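Local coordinates for PHOX (Pseudomonas fluorescens, PDB 3ZWU), which probably hydrolyses phosphate monoesters as a calcium-binding alkaline phosphatase of the PhoX family, at residues R150-A155 with T260-T265. Residues are numbered along the deposited sequence; the frame is centred on the assembly and turned at random.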
# COMPACT_ATOMS: atom_id res chain seq x y z
N ARG A 150 -9.28 15.16 10.20
CA ARG A 150 -8.74 16.52 10.11
C ARG A 150 -7.76 16.60 8.93
O ARG A 150 -7.15 15.60 8.57
CB ARG A 150 -8.02 16.86 11.43
CG ARG A 150 -7.20 18.15 11.43
CD ARG A 150 -6.59 18.42 12.80
NE ARG A 150 -5.33 19.15 12.66
CZ ARG A 150 -4.22 18.95 13.38
NH1 ARG A 150 -4.19 18.02 14.33
NH2 ARG A 150 -3.14 19.68 13.16
N ILE A 151 -7.62 17.80 8.35
CA ILE A 151 -6.66 18.09 7.28
C ILE A 151 -5.66 19.06 7.89
O ILE A 151 -6.06 20.06 8.49
CB ILE A 151 -7.30 18.72 6.02
CG1 ILE A 151 -8.52 17.91 5.54
CG2 ILE A 151 -6.25 18.85 4.90
CD1 ILE A 151 -9.38 18.67 4.53
N SER A 152 -4.36 18.78 7.73
CA SER A 152 -3.31 19.65 8.23
C SER A 152 -2.24 19.82 7.17
O SER A 152 -2.27 19.15 6.13
CB SER A 152 -2.71 19.08 9.51
OG SER A 152 -2.02 20.09 10.23
N GLY A 153 -1.30 20.73 7.41
CA GLY A 153 -0.22 20.98 6.46
C GLY A 153 -0.52 22.16 5.54
O GLY A 153 -1.54 22.83 5.70
N PRO A 154 0.37 22.41 4.57
CA PRO A 154 0.25 23.58 3.68
C PRO A 154 -1.04 23.73 2.89
O PRO A 154 -1.42 24.87 2.60
CB PRO A 154 1.47 23.45 2.77
CG PRO A 154 2.42 22.58 3.50
CD PRO A 154 1.56 21.61 4.23
N ALA A 155 -1.74 22.63 2.56
CA ALA A 155 -2.99 22.71 1.80
C ALA A 155 -4.23 22.81 2.69
O ALA A 155 -5.32 23.06 2.16
CB ALA A 155 -3.11 21.54 0.85
N THR A 260 -8.29 12.01 16.56
CA THR A 260 -8.77 12.34 15.23
C THR A 260 -7.61 12.15 14.25
O THR A 260 -6.61 12.86 14.39
CB THR A 260 -9.29 13.78 15.20
OG1 THR A 260 -10.33 13.90 16.16
CG2 THR A 260 -9.81 14.19 13.82
N PRO A 261 -7.73 11.24 13.25
CA PRO A 261 -6.63 11.09 12.29
C PRO A 261 -6.44 12.34 11.47
O PRO A 261 -7.39 13.11 11.28
CB PRO A 261 -7.04 9.89 11.44
CG PRO A 261 -8.06 9.17 12.24
CD PRO A 261 -8.77 10.22 13.03
N VAL A 262 -5.21 12.56 10.98
CA VAL A 262 -4.83 13.78 10.28
C VAL A 262 -4.30 13.50 8.88
O VAL A 262 -3.31 12.77 8.74
CB VAL A 262 -3.77 14.55 11.11
CG1 VAL A 262 -3.46 15.91 10.48
CG2 VAL A 262 -4.22 14.73 12.56
N LYS A 263 -4.88 14.14 7.85
CA LYS A 263 -4.38 14.03 6.48
C LYS A 263 -3.20 15.00 6.38
O LYS A 263 -3.35 16.20 6.63
CB LYS A 263 -5.48 14.36 5.46
CG LYS A 263 -6.73 13.50 5.66
CD LYS A 263 -7.37 13.11 4.35
CE LYS A 263 -8.50 12.14 4.58
NZ LYS A 263 -9.17 11.76 3.32
N ARG A 264 -2.01 14.47 6.08
CA ARG A 264 -0.77 15.25 6.04
C ARG A 264 -0.50 15.75 4.63
O ARG A 264 0.19 15.09 3.85
CB ARG A 264 0.39 14.39 6.58
CG ARG A 264 0.22 13.97 8.04
CD ARG A 264 0.21 15.16 8.98
NE ARG A 264 0.15 14.77 10.39
CZ ARG A 264 0.06 15.62 11.40
NH1 ARG A 264 0.01 16.93 11.18
NH2 ARG A 264 0.01 15.18 12.65
N THR A 265 -1.00 16.96 4.33
CA THR A 265 -0.89 17.52 2.99
C THR A 265 0.51 17.87 2.53
O THR A 265 0.73 17.95 1.33
CB THR A 265 -1.87 18.67 2.77
OG1 THR A 265 -1.47 19.80 3.56
CG2 THR A 265 -3.32 18.28 3.04
O HOH W 1 -5.50 15.25 15.45
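Arg150 to Ser152 pair in parallel with Val262 to Arg264, joining strands 148-152 and 262-264 of a mixed six-stranded sheet. PhoX belongs to the beta-propeller clan, and this pairing lies away from the calcium sites. It is the parallel step in a sheet whose other neighbours run antiparallel: Ile151 bonds through its backbone to Lys170 on one flank, and Val262 and Arg264 bond to Glu251 and Val249 on the other.

The ladder alternates in direction. Arg150 N donates to Pro261 O, and Ser152 N to Lys263 O. Between them, Lys263 N donates to Arg150 O at 2.8 Å.

Arg150, Ser152, Val262 and Arg264 share one face. Val262 CG1, anti to the backbone N (chi1 -174°), lies over the centre of one face of each guanidinium. It stands 3.5 Å above the Arg264 plane and 4.2 Å above that of Arg150. The same methyl presses on Ser152 CB at 3.4 Å, a tight carbon contact. The like charges of Arg150 and Arg264 are probably offset by nearby acids: Arg264 forms salt bridges with Glu251, Asp317 and Asp320, Arg150 NH2 has a long, weak ion pair with Asp317, and Asp320 also binds Ser152 OG. Water 1 lies at the edge of the Arg150 guanidinium and links NH1 to Thr260 O. On the other face, Lys263 leads its amine away to a salt bridge with Glu193.

Thr265 holds the chain at Gly153 to Ala155. Its CG2 meets Ile151 CG2 at 3.5 Å. With chi1 at 69°, OG1 sits between the backbone N and the carbonyl carbon. Ser152 O is gripped twice, by Thr265 N and Thr265 OG1 from opposite faces of its carbonyl plane. Thr265 OG1 in turn accepts the N-H of Ala155, with N to OG1 3.0 Å.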